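Conserved hypothetical protein VT76 (Thermotoga maritima, PDB 1RCU) is of unknown function but belongs to the SLOG superfamily of Rossmann-like proteins, whose members probably bind nucleotides or related ligands. Local coordinates at residues V29-P34 / G126-T131; M110-L115 / A132-G137; L48-T53 / W180-A185; M23-V28 / G58-N63; V73-R78 / N95-V100. All coordinates share one frame; numbering follows the deposited sequence.

Contact 1. Residues V29-P34 / G126-T131; sequences VGYSGP and GGEIGT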
# COMPACT_ATOMS: atom_id res chain seq x y z
N VAL A 29 -18.27 3.37 9.82
CA VAL A 29 -17.60 2.11 10.09
C VAL A 29 -18.36 1.36 11.19
O VAL A 29 -19.08 1.96 11.99
CB VAL A 29 -16.13 2.35 10.55
CG1 VAL A 29 -15.38 3.11 9.47
CG2 VAL A 29 -16.11 3.12 11.84
N GLY A 30 -18.21 0.04 11.22
CA GLY A 30 -18.89 -0.77 12.22
C GLY A 30 -18.72 -2.26 12.00
O GLY A 30 -17.96 -2.68 11.14
N TYR A 31 -19.43 -3.06 12.79
CA TYR A 31 -19.35 -4.53 12.70
C TYR A 31 -19.48 -5.04 11.29
O TYR A 31 -20.18 -4.45 10.46
CB TYR A 31 -20.48 -5.19 13.48
CG TYR A 31 -20.48 -5.05 14.97
CD1 TYR A 31 -19.50 -5.66 15.78
CD2 TYR A 31 -21.55 -4.42 15.60
CE1 TYR A 31 -19.61 -5.65 17.18
CE2 TYR A 31 -21.67 -4.40 16.98
CZ TYR A 31 -20.71 -5.01 17.76
OH TYR A 31 -20.88 -4.95 19.13
N SER A 32 -18.82 -6.16 11.01
CA SER A 32 -18.97 -6.82 9.72
C SER A 32 -19.68 -8.11 10.13
O SER A 32 -20.07 -8.25 11.28
CB SER A 32 -17.62 -7.11 9.05
OG SER A 32 -16.79 -7.93 9.87
N GLY A 33 -19.87 -9.04 9.20
CA GLY A 33 -20.55 -10.27 9.57
C GLY A 33 -21.98 -10.34 9.05
O GLY A 33 -22.49 -9.37 8.50
N PRO A 34 -22.67 -11.48 9.22
CA PRO A 34 -24.04 -11.55 8.70
C PRO A 34 -25.01 -10.54 9.30
O PRO A 34 -25.13 -10.38 10.51
CB PRO A 34 -24.44 -12.99 8.98
CG PRO A 34 -23.81 -13.23 10.30
CD PRO A 34 -22.43 -12.60 10.15
N GLY A 126 -21.01 0.11 16.76
CA GLY A 126 -20.56 -1.19 17.22
C GLY A 126 -19.12 -1.44 16.84
O GLY A 126 -18.26 -0.60 17.12
N GLY A 127 -18.87 -2.58 16.22
CA GLY A 127 -17.53 -2.89 15.74
C GLY A 127 -16.55 -3.66 16.58
O GLY A 127 -16.51 -3.57 17.82
N GLU A 128 -15.73 -4.45 15.88
CA GLU A 128 -14.69 -5.23 16.50
C GLU A 128 -13.35 -4.54 16.21
O GLU A 128 -13.31 -3.34 15.93
CB GLU A 128 -14.69 -6.68 15.98
CG GLU A 128 -15.93 -7.52 16.37
CD GLU A 128 -16.14 -7.63 17.88
OE1 GLU A 128 -15.18 -7.47 18.67
OE2 GLU A 128 -17.29 -7.90 18.30
N ILE A 129 -12.26 -5.30 16.27
CA ILE A 129 -10.95 -4.70 16.09
C ILE A 129 -10.79 -3.78 14.88
O ILE A 129 -10.18 -2.71 14.96
CB ILE A 129 -9.84 -5.78 16.11
CG1 ILE A 129 -8.51 -5.11 16.43
CG2 ILE A 129 -9.78 -6.52 14.80
CD1 ILE A 129 -8.46 -4.54 17.85
N GLY A 130 -11.38 -4.17 13.75
CA GLY A 130 -11.27 -3.34 12.57
C GLY A 130 -11.79 -1.93 12.78
O GLY A 130 -11.16 -0.94 12.41
N THR A 131 -12.96 -1.85 13.39
CA THR A 131 -13.60 -0.58 13.64
C THR A 131 -12.78 0.25 14.64
O THR A 131 -12.74 1.49 14.58
CB THR A 131 -15.04 -0.82 14.17
OG1 THR A 131 -15.78 -1.54 13.18
CG2 THR A 131 -15.74 0.50 14.45

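Contact 2. Residues M110-L115 / A132-G137; sequences MRSFVL and AIEILG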
# COMPACT_ATOMS: atom_id res chain seq x y z
N MSE A 110 -5.10 -1.66 5.66
CA MSE A 110 -4.68 -0.63 4.72
C MSE A 110 -5.86 -0.09 3.91
O MSE A 110 -5.93 1.10 3.62
CB MSE A 110 -3.57 -1.18 3.83
CG MSE A 110 -2.31 -1.44 4.64
SE MSE A 110 -0.80 -2.04 3.63
CE MSE A 110 -1.63 -3.57 2.78
N ARG A 111 -6.79 -0.97 3.57
CA ARG A 111 -8.00 -0.58 2.85
C ARG A 111 -8.71 0.48 3.70
O ARG A 111 -9.26 1.45 3.18
CB ARG A 111 -8.91 -1.81 2.67
CG ARG A 111 -10.27 -1.57 2.04
CD ARG A 111 -11.41 -1.32 3.03
NE ARG A 111 -11.17 -1.98 4.30
CZ ARG A 111 -12.02 -2.79 4.91
NH1 ARG A 111 -13.20 -3.06 4.36
NH2 ARG A 111 -11.70 -3.32 6.08
N SER A 112 -8.68 0.27 5.02
CA SER A 112 -9.29 1.18 5.97
C SER A 112 -8.65 2.56 5.92
O SER A 112 -9.33 3.58 6.05
CB SER A 112 -9.16 0.63 7.40
OG SER A 112 -10.03 -0.47 7.61
N PHE A 113 -7.34 2.59 5.75
CA PHE A 113 -6.68 3.88 5.70
C PHE A 113 -6.95 4.65 4.43
O PHE A 113 -6.93 5.87 4.45
CB PHE A 113 -5.19 3.72 6.01
CG PHE A 113 -4.94 3.56 7.47
CD1 PHE A 113 -5.06 4.65 8.33
CD2 PHE A 113 -4.72 2.30 8.01
CE1 PHE A 113 -5.00 4.48 9.70
CE2 PHE A 113 -4.65 2.11 9.38
CZ PHE A 113 -4.79 3.21 10.23
N VAL A 114 -7.24 3.96 3.33
CA VAL A 114 -7.56 4.72 2.13
C VAL A 114 -9.03 5.12 2.25
O VAL A 114 -9.48 6.09 1.64
CB VAL A 114 -7.30 3.95 0.80
CG1 VAL A 114 -6.70 2.61 1.07
CG2 VAL A 114 -8.57 3.85 0.00
N LEU A 115 -9.78 4.37 3.06
CA LEU A 115 -11.19 4.65 3.29
C LEU A 115 -11.29 5.93 4.11
O LEU A 115 -12.13 6.80 3.83
CB LEU A 115 -11.81 3.49 4.06
CG LEU A 115 -13.32 3.32 4.28
CD1 LEU A 115 -13.56 3.17 5.75
CD2 LEU A 115 -14.10 4.48 3.71
N ALA A 132 -12.10 -0.45 15.54
CA ALA A 132 -11.27 0.20 16.54
C ALA A 132 -10.07 0.86 15.86
O ALA A 132 -9.71 1.99 16.16
CB ALA A 132 -10.81 -0.82 17.56
N ILE A 133 -9.46 0.13 14.93
CA ILE A 133 -8.31 0.62 14.19
C ILE A 133 -8.71 1.82 13.35
O ILE A 133 -7.94 2.78 13.21
CB ILE A 133 -7.74 -0.49 13.27
CG1 ILE A 133 -7.14 -1.61 14.12
CG2 ILE A 133 -6.70 0.10 12.31
CD1 ILE A 133 -6.69 -2.81 13.32
N GLU A 134 -9.92 1.77 12.80
CA GLU A 134 -10.43 2.87 11.99
C GLU A 134 -10.73 4.12 12.82
O GLU A 134 -10.47 5.23 12.37
CB GLU A 134 -11.69 2.42 11.22
CG GLU A 134 -11.34 1.35 10.21
CD GLU A 134 -12.53 0.68 9.58
OE1 GLU A 134 -13.58 0.56 10.25
OE2 GLU A 134 -12.42 0.26 8.42
N ILE A 135 -11.26 3.93 14.03
CA ILE A 135 -11.58 5.04 14.92
C ILE A 135 -10.25 5.72 15.31
O ILE A 135 -10.13 6.94 15.23
CB ILE A 135 -12.33 4.53 16.20
CG1 ILE A 135 -13.75 4.07 15.82
CG2 ILE A 135 -12.38 5.62 17.25
CD1 ILE A 135 -14.47 3.30 16.94
N LEU A 136 -9.26 4.93 15.71
CA LEU A 136 -7.96 5.46 16.10
C LEU A 136 -7.25 6.09 14.91
O LEU A 136 -6.61 7.16 15.04
CB LEU A 136 -7.08 4.36 16.72
CG LEU A 136 -7.10 4.23 18.26
CD1 LEU A 136 -8.51 4.15 18.79
CD2 LEU A 136 -6.31 3.00 18.68
N GLY A 137 -7.38 5.44 13.75
CA GLY A 137 -6.77 5.91 12.53
C GLY A 137 -7.36 7.24 12.13
O GLY A 137 -6.63 8.17 11.76

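Contact 3. Residues L48-T53 / W180-A185; sequences LELGRT and WTVEEA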
# COMPACT_ATOMS: atom_id res chain seq x y z
N LEU A 48 -30.26 1.62 9.52
CA LEU A 48 -31.12 2.08 8.42
C LEU A 48 -31.46 3.54 8.59
O LEU A 48 -31.52 4.26 7.60
CB LEU A 48 -32.43 1.28 8.37
CG LEU A 48 -32.45 -0.16 7.84
CD1 LEU A 48 -33.87 -0.70 7.93
CD2 LEU A 48 -31.94 -0.19 6.41
N GLU A 49 -31.70 3.98 9.83
CA GLU A 49 -32.03 5.38 10.04
C GLU A 49 -30.84 6.24 9.68
O GLU A 49 -30.99 7.26 9.02
CB GLU A 49 -32.44 5.69 11.48
CG GLU A 49 -32.95 7.14 11.63
CD GLU A 49 -33.11 7.60 13.08
OE1 GLU A 49 -32.79 6.81 13.99
OE2 GLU A 49 -33.55 8.75 13.29
N LEU A 50 -29.65 5.81 10.09
CA LEU A 50 -28.44 6.57 9.81
C LEU A 50 -28.24 6.73 8.31
O LEU A 50 -27.96 7.83 7.83
CB LEU A 50 -27.21 5.88 10.43
CG LEU A 50 -25.88 6.55 10.06
CD1 LEU A 50 -25.88 7.98 10.57
CD2 LEU A 50 -24.71 5.80 10.64
N GLY A 51 -28.40 5.63 7.58
CA GLY A 51 -28.23 5.64 6.14
C GLY A 51 -29.20 6.53 5.40
O GLY A 51 -28.82 7.31 4.52
N ARG A 52 -30.47 6.42 5.76
CA ARG A 52 -31.51 7.21 5.13
C ARG A 52 -31.32 8.69 5.42
O ARG A 52 -31.40 9.53 4.52
CB ARG A 52 -32.87 6.75 5.65
CG ARG A 52 -33.19 5.30 5.39
CD ARG A 52 -34.66 5.10 5.60
NE ARG A 52 -35.09 3.71 5.44
CZ ARG A 52 -35.47 2.93 6.44
NH1 ARG A 52 -35.48 3.39 7.68
NH2 ARG A 52 -35.89 1.70 6.19
N THR A 53 -31.05 9.01 6.67
CA THR A 53 -30.86 10.38 7.08
C THR A 53 -29.68 11.03 6.37
O THR A 53 -29.75 12.21 6.01
CB THR A 53 -30.63 10.48 8.58
OG1 THR A 53 -31.71 9.83 9.27
CG2 THR A 53 -30.56 11.96 9.01
N TRP A 180 -26.08 9.85 21.10
CA TRP A 180 -26.87 8.68 21.50
C TRP A 180 -28.05 8.47 20.59
O TRP A 180 -28.92 7.66 20.87
CB TRP A 180 -27.36 8.84 22.93
CG TRP A 180 -26.25 8.81 23.91
CD1 TRP A 180 -25.42 9.85 24.25
CD2 TRP A 180 -25.79 7.68 24.64
NE1 TRP A 180 -24.47 9.43 25.15
CE2 TRP A 180 -24.68 8.09 25.40
CE3 TRP A 180 -26.21 6.35 24.72
CZ2 TRP A 180 -23.99 7.22 26.24
CZ3 TRP A 180 -25.52 5.47 25.56
CH2 TRP A 180 -24.42 5.91 26.31
N THR A 181 -28.07 9.19 19.47
CA THR A 181 -29.20 9.09 18.56
C THR A 181 -28.77 9.48 17.17
O THR A 181 -27.86 10.30 17.01
CB THR A 181 -30.32 10.02 19.07
OG1 THR A 181 -31.40 9.22 19.56
CG2 THR A 181 -30.81 10.93 17.99
N VAL A 182 -29.39 8.90 16.15
CA VAL A 182 -29.03 9.25 14.78
C VAL A 182 -29.25 10.74 14.58
O VAL A 182 -28.40 11.44 14.03
CB VAL A 182 -29.87 8.47 13.75
CG1 VAL A 182 -29.46 8.85 12.33
CG2 VAL A 182 -29.69 6.98 13.96
N GLU A 183 -30.39 11.24 15.06
CA GLU A 183 -30.70 12.65 14.91
C GLU A 183 -29.61 13.50 15.57
O GLU A 183 -29.24 14.55 15.05
CB GLU A 183 -32.07 12.96 15.50
CG GLU A 183 -32.54 14.37 15.22
CD GLU A 183 -33.96 14.61 15.69
OE1 GLU A 183 -34.18 14.69 16.92
OE2 GLU A 183 -34.86 14.73 14.83
N GLU A 184 -29.11 13.02 16.70
CA GLU A 184 -28.06 13.74 17.42
C GLU A 184 -26.78 13.72 16.59
O GLU A 184 -26.09 14.73 16.47
CB GLU A 184 -27.82 13.10 18.79
CG GLU A 184 -27.06 13.98 19.77
CD GLU A 184 -26.88 13.32 21.12
OE1 GLU A 184 -27.76 12.52 21.52
OE2 GLU A 184 -25.87 13.61 21.80
N ALA A 185 -26.48 12.56 16.01
CA ALA A 185 -25.29 12.37 15.18
C ALA A 185 -25.20 13.33 13.99
O ALA A 185 -24.20 14.02 13.80
CB ALA A 185 -25.23 10.93 14.67

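Contact 4. Residues M23-V28 / G58-N63; sequences MKKVVV and GYLVFN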
# COMPACT_ATOMS: atom_id res chain seq x y z
N MSE A 23 -21.81 16.86 -1.56
CA MSE A 23 -20.44 17.44 -1.44
C MSE A 23 -19.69 16.95 -0.20
O MSE A 23 -18.53 16.56 -0.28
CB MSE A 23 -20.52 18.97 -1.42
CG MSE A 23 -21.68 19.53 -0.60
SE MSE A 23 -21.76 21.48 -0.56
CE MSE A 23 -20.01 21.83 0.23
N LYS A 24 -20.37 16.99 0.95
CA LYS A 24 -19.77 16.56 2.21
C LYS A 24 -19.73 15.03 2.29
O LYS A 24 -20.74 14.36 2.08
CB LYS A 24 -20.57 17.10 3.40
CG LYS A 24 -19.76 17.19 4.68
CD LYS A 24 -20.49 18.01 5.72
CE LYS A 24 -19.59 19.05 6.37
NZ LYS A 24 -20.36 19.95 7.27
N LYS A 25 -18.56 14.50 2.61
CA LYS A 25 -18.36 13.07 2.68
C LYS A 25 -18.29 12.50 4.10
O LYS A 25 -17.45 12.91 4.89
CB LYS A 25 -17.07 12.68 1.97
CG LYS A 25 -17.06 12.78 0.47
CD LYS A 25 -15.74 12.21 -0.04
CE LYS A 25 -15.58 12.30 -1.55
NZ LYS A 25 -14.32 11.66 -2.05
N VAL A 26 -19.18 11.56 4.43
CA VAL A 26 -19.09 10.95 5.74
C VAL A 26 -18.80 9.46 5.58
O VAL A 26 -19.40 8.76 4.75
CB VAL A 26 -20.37 11.15 6.62
CG1 VAL A 26 -21.02 12.48 6.29
CG2 VAL A 26 -21.34 10.00 6.47
N VAL A 27 -17.84 9.00 6.36
CA VAL A 27 -17.43 7.61 6.35
C VAL A 27 -18.08 6.95 7.56
O VAL A 27 -18.04 7.50 8.66
CB VAL A 27 -15.87 7.52 6.44
CG1 VAL A 27 -15.45 6.16 6.93
CG2 VAL A 27 -15.24 7.82 5.07
N VAL A 28 -18.72 5.80 7.37
CA VAL A 28 -19.32 5.09 8.48
C VAL A 28 -18.65 3.73 8.59
O VAL A 28 -18.44 3.04 7.59
CB VAL A 28 -20.88 4.91 8.34
CG1 VAL A 28 -21.53 6.25 8.00
CG2 VAL A 28 -21.22 3.88 7.30
N GLY A 58 -28.26 14.84 1.90
CA GLY A 58 -27.37 15.05 0.78
C GLY A 58 -25.89 14.73 0.93
O GLY A 58 -25.10 15.17 0.10
N TYR A 59 -25.51 13.99 1.97
CA TYR A 59 -24.11 13.62 2.18
C TYR A 59 -23.73 12.42 1.31
O TYR A 59 -24.56 11.53 1.05
CB TYR A 59 -23.83 13.26 3.65
CG TYR A 59 -24.13 14.35 4.65
CD1 TYR A 59 -23.49 15.59 4.57
CD2 TYR A 59 -25.05 14.14 5.68
CE1 TYR A 59 -23.76 16.60 5.49
CE2 TYR A 59 -25.33 15.16 6.62
CZ TYR A 59 -24.68 16.38 6.51
OH TYR A 59 -24.96 17.37 7.43
N LEU A 60 -22.47 12.39 0.87
CA LEU A 60 -21.95 11.28 0.08
C LEU A 60 -21.40 10.26 1.09
O LEU A 60 -20.50 10.59 1.86
CB LEU A 60 -20.84 11.79 -0.85
CG LEU A 60 -20.22 10.75 -1.76
CD1 LEU A 60 -21.31 10.01 -2.54
CD2 LEU A 60 -19.25 11.44 -2.69
N VAL A 61 -21.93 9.04 1.08
CA VAL A 61 -21.50 8.03 2.05
C VAL A 61 -20.46 7.01 1.58
O VAL A 61 -20.56 6.45 0.49
CB VAL A 61 -22.73 7.29 2.64
CG1 VAL A 61 -22.30 6.33 3.75
CG2 VAL A 61 -23.74 8.31 3.20
N PHE A 62 -19.45 6.80 2.42
CA PHE A 62 -18.38 5.83 2.16
C PHE A 62 -18.31 4.82 3.30
O PHE A 62 -18.51 5.18 4.46
CB PHE A 62 -17.00 6.50 2.11
CG PHE A 62 -16.71 7.23 0.85
CD1 PHE A 62 -17.37 8.41 0.55
CD2 PHE A 62 -15.78 6.72 -0.04
CE1 PHE A 62 -17.10 9.09 -0.62
CE2 PHE A 62 -15.49 7.40 -1.24
CZ PHE A 62 -16.15 8.59 -1.53
N ASN A 63 -17.99 3.57 2.96
CA ASN A 63 -17.83 2.53 3.96
C ASN A 63 -16.97 1.39 3.42
O ASN A 63 -16.66 1.34 2.22
CB ASN A 63 -19.21 2.00 4.42
CG ASN A 63 -20.02 1.40 3.30
OD1 ASN A 63 -19.57 0.51 2.59
ND2 ASN A 63 -21.24 1.88 3.14

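Contact 5. Residues V73-R78 / N95-V100; sequences VSQGVR and NPYLSV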
# COMPACT_ATOMS: atom_id res chain seq x y z
N VAL A 73 -26.36 0.24 6.45
CA VAL A 73 -26.27 1.67 6.26
C VAL A 73 -26.40 1.93 4.76
O VAL A 73 -27.09 2.88 4.35
CB VAL A 73 -24.94 2.21 6.81
CG1 VAL A 73 -24.60 3.52 6.16
CG2 VAL A 73 -25.07 2.39 8.33
N SER A 74 -25.78 1.09 3.95
CA SER A 74 -25.86 1.26 2.51
C SER A 74 -27.30 1.10 2.01
O SER A 74 -27.77 1.87 1.19
CB SER A 74 -24.94 0.25 1.84
OG SER A 74 -23.60 0.46 2.25
N GLN A 75 -27.99 0.08 2.52
CA GLN A 75 -29.37 -0.15 2.13
C GLN A 75 -30.16 1.12 2.43
O GLN A 75 -30.97 1.58 1.62
CB GLN A 75 -29.97 -1.31 2.92
CG GLN A 75 -31.36 -1.74 2.49
CD GLN A 75 -31.96 -2.75 3.46
OE1 GLN A 75 -31.36 -3.79 3.74
NE2 GLN A 75 -33.15 -2.45 3.97
N GLY A 76 -29.91 1.68 3.60
CA GLY A 76 -30.61 2.89 3.99
C GLY A 76 -30.34 4.07 3.08
O GLY A 76 -31.24 4.86 2.81
N VAL A 77 -29.11 4.18 2.61
CA VAL A 77 -28.75 5.28 1.73
C VAL A 77 -29.43 5.11 0.38
O VAL A 77 -30.02 6.05 -0.15
CB VAL A 77 -27.22 5.36 1.52
CG1 VAL A 77 -26.91 6.45 0.52
CG2 VAL A 77 -26.52 5.64 2.84
N ARG A 78 -29.36 3.90 -0.17
CA ARG A 78 -29.97 3.63 -1.47
C ARG A 78 -31.49 3.75 -1.39
O ARG A 78 -32.14 4.26 -2.31
CB ARG A 78 -29.60 2.25 -1.97
CG ARG A 78 -28.14 2.10 -2.26
CD ARG A 78 -27.68 2.99 -3.39
NE ARG A 78 -27.33 2.22 -4.58
CZ ARG A 78 -28.16 2.01 -5.60
NH1 ARG A 78 -27.78 1.29 -6.65
NH2 ARG A 78 -29.37 2.54 -5.57
N ASN A 95 -21.22 -5.42 -0.73
CA ASN A 95 -22.63 -5.68 -0.49
C ASN A 95 -23.41 -5.20 -1.71
O ASN A 95 -22.93 -4.35 -2.46
CB ASN A 95 -23.08 -4.99 0.81
CG ASN A 95 -23.06 -3.47 0.71
OD1 ASN A 95 -23.81 -2.88 -0.07
ND2 ASN A 95 -22.21 -2.83 1.51
N PRO A 96 -24.61 -5.76 -1.95
CA PRO A 96 -25.43 -5.38 -3.11
C PRO A 96 -26.14 -4.03 -3.11
O PRO A 96 -27.07 -3.83 -3.90
CB PRO A 96 -26.40 -6.55 -3.22
CG PRO A 96 -26.65 -6.88 -1.79
CD PRO A 96 -25.24 -6.87 -1.21
N TYR A 97 -25.73 -3.10 -2.26
CA TYR A 97 -26.39 -1.80 -2.25
C TYR A 97 -25.42 -0.69 -2.61
O TYR A 97 -25.80 0.48 -2.62
CB TYR A 97 -26.97 -1.52 -0.88
CG TYR A 97 -28.00 -2.53 -0.43
CD1 TYR A 97 -29.31 -2.51 -0.94
CD2 TYR A 97 -27.66 -3.51 0.51
CE1 TYR A 97 -30.24 -3.45 -0.52
CE2 TYR A 97 -28.59 -4.45 0.93
CZ TYR A 97 -29.88 -4.41 0.41
OH TYR A 97 -30.78 -5.35 0.83
N LEU A 98 -24.19 -1.05 -2.94
CA LEU A 98 -23.19 -0.07 -3.27
C LEU A 98 -23.47 0.63 -4.60
O LEU A 98 -23.73 -0.02 -5.62
CB LEU A 98 -21.80 -0.72 -3.30
CG LEU A 98 -21.27 -1.28 -1.98
CD1 LEU A 98 -19.93 -1.95 -2.24
CD2 LEU A 98 -21.14 -0.17 -0.95
N SER A 99 -23.44 1.96 -4.60
CA SER A 99 -23.67 2.72 -5.82
C SER A 99 -22.46 2.47 -6.70
O SER A 99 -22.58 2.32 -7.90
CB SER A 99 -23.78 4.22 -5.52
OG SER A 99 -24.88 4.49 -4.67
N VAL A 100 -21.29 2.43 -6.07
CA VAL A 100 -20.03 2.19 -6.74
C VAL A 100 -19.22 1.32 -5.79
O VAL A 100 -19.21 1.58 -4.59
CB VAL A 100 -19.23 3.50 -6.95
CG1 VAL A 100 -17.83 3.20 -7.47
CG2 VAL A 100 -19.99 4.42 -7.89

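Contact 1. Residues V29-P34 / G126-T131
With chi1 at -67° and chi2 at -68°, the Y31 ring is laid flat against the backbone of G126 and G127, its CG anti to the carbonyl carbon. The place is the carboxyl-terminal edge of a Rossmann-like parallel sheet, where the ends of neighbouring strands 25-30 and 121-125 pass into loops. The second loop begins a run, GGEIGTAIE, that recalls the GGxGTxxE signature of nucleotide-binding LOG relatives, with one residue more between GG and GT. With no side chain on G126 to meet the ring, the chain closes onto the aromatic face: G127 N sits 3.0 Å above the ring plane over its centre, and G127 CA makes a CH-pi contact 3.8 Å from the centroid. At the ring edge, in plane, E128 OE2 lies 3.4 Å from Y31 CE1, with carboxylate and ring planes 43° apart. The other carboxylate oxygen, OE1, accepts a hydrogen bond from the backbone N of N170 of a second subunit, so this glutamate reaches across an interface. T131, in the first turn of helix 129-140, splits its branches. OG1 stands 3.2 Å from G30 O, but at an angle too poor for a hydrogen bond, while CG2 packs 3.7 Å from V29 CG2.

Contact 2. Residues M110-L115 / A132-G137
S112 OG lies 2.6 Å from E134 OE2, the short polar link between helices 108-116 and 129-140. Its single proton is not settled between two acceptors, since F108 O, one turn back in the serine's own helix, is also within hydrogen-bonding reach. Both helices lie on the same face of the Rossmann-like parallel sheet, one preceding and the other following strand 121-125. E134 closes GGEIGTAIE and probably corresponds to the last glutamate of the LOG signature GGxGTxxE, despite the extra residue in the glycine loop. R111 approaches the same carboxylate oxygen with NH2 4.3 Å from E134 OE2. The oxygen is well out of the guanidinium plane, so the attraction is one of charge alone, while NH2 is hydrogen-bonded to F108 O. Around the polar centre, the glutamate's CG rests 3.6 Å from S112 CB, and L115 CD1 comes within 4.1 Å of E134 OE2; L115 also meets V27 and V29 of strand 25-30. Farther out, F113 and I133 cross at about a right angle. The axes of the two short helical segments approach to 10.0 Å at a crossing angle of -40°, and L136 of the second helix packs on its counterpart in a second subunit. G137 permits the aromatic side chain a close approach, F113 CE1 to G137 CA being 3.6 Å.

Contact 3. Residues L48-T53 / W180-A185
V182 pushes its two methyls in among E49, L50 and T53, so that one valine carries nearly the whole contact. CG1 lies over the backbone of helix 44-56, 3.5 Å from L50 CA, and also meets L50 CD1 at 4.1 Å and T53 OG1 at 3.9 Å. The second branch turns to the glutamate: V182 CG2 is 3.1 Å from E49 OE1, the two side chains sliding past each other in opposite directions. That glutamate arm is extended, CG anti to the backbone N (chi1 -173°), which carries the carboxylate past the valine toward the start of helix 182-190. The two helices lie side by side on one face of the Rossmann-like sheet: helix 44-56 follows the first strand, and helix 182-190 follows the last. L50 extends inward to V123 and I125 of strand 121-125, while A185 rests on A179 of strand 176-179. T53 OG1 is held by a 2.7 Å bond to E49 O, met from above the carbonyl plane; T53 N reaches that oxygen from the opposite face. T181 occupies the N-cap position without a side-chain capping bond, its carbonyl O accepting from A185 N.

Contact 4. Residues M23-V28 / G58-N63
K24 and Y59 run side by side in the same direction, with the lysine's CB at the tyrosine edge, 3.5 Å from Y59 CD1. They stand at the start of a parallel pair, strands 25-30 and 60-63, which helix 44-56 joins as a beta-alpha-beta crossover; the Schellman motif at G58 ends that helix and turns the chain into the second strand. K25, V27, L60 and F62 share one face of the sheet. There the extended K25 chain crosses F62 obliquely, bringing CD 3.5 Å from F62 CE1, and its NZ continues to a hydrogen bond with A101 O of a fourth subunit. V27 crosses F62 nearer the backbone, CG2 to CB at 3.7 Å. V26 and V61 point to the other face, against L54 of helix 44-56, where V26 also meets Y59 through its CG1 branch. Between the two backbones, four hydrogen bonds alternate from strand to strand: L60 N to K24 O, V26 N to L60 O, F62 N to V26 O and V28 N to F62 O. At the far end V28 and N63 lie alongside each other. A chi1 of 61° sets the N63 amide between its backbone N and carbonyl carbon, and there OD1 accepts from G65 N. N63 CB itself is 3.4 Å from V28 O.

Contact 5. Residues V73-R78 / N95-V100
Q75 lays its aliphatic chain along the Y97 ring, with CB almost exactly over the centre: it is 3.8 Å from the centroid and only 3° off the ring normal, a CH-pi contact over the face. The glutamine is extended, CG anti to the backbone N (chi1 -174°), and runs in the same direction as the tyrosine, so that CG follows the ring outward to 3.6 Å from Y97 CE1. Its amide is turned 44° from the ring plane, with OE1 3.4 Å from Y97 OH, while NE2 is hydrogen-bonded to E79 OE2 one turn on in the helix. At the base of the ring, S74 CB packs 3.8 Å from Y97 CB. S74 OG, near N95 ND2 but bonded to M70 O and N63 ND2, ties this helix to the sheet. The tyrosine is positioned from its own side by N95, whose OD1 accepts from Y97 N at 2.9 Å in the carbonyl plane, closing an Asx turn; N95 ND2 in turn donates to R66 O. R78, bent at chi2 and chi3, passes beside S99. Its NE lies 3.3 Å from S99 OG without good hydrogen-bond geometry, and that hydroxyl is engaged instead with V84 N. L98 directs its CD2 branch back toward S74 and touches N63. The loop thus runs along the flank of helix 68-79, joining parallel strand 84-88 to strand 100-103, the outermost at that side within this chain, as an irregular connection of a Rossmann-like alpha/beta fold in which no helix lies between the two strands.

Contacts 1 and 2 are fully buried and share helix 129-140; they meet where V29 packs on E134 and L115, and both touch a second subunit. Contact 4, exposed at M23 and G58 but core in its middle, supplies a ladder of backbone bonds with largely apolar residues on both faces: L115 of contact 2 packs on V27 and F62, while V28 meets L50 of contact 3 and V73 of contact 5. Contacts 3 and 5 are partly buried and rest on carbon packing, a valine in one and a CH-pi contact over a tyrosine in the other; their helices touch through L48 and R52. Contact 2 alone joins buried polar side chains at hydrogen-bonding distance, about 22 Å between centres from contact 3.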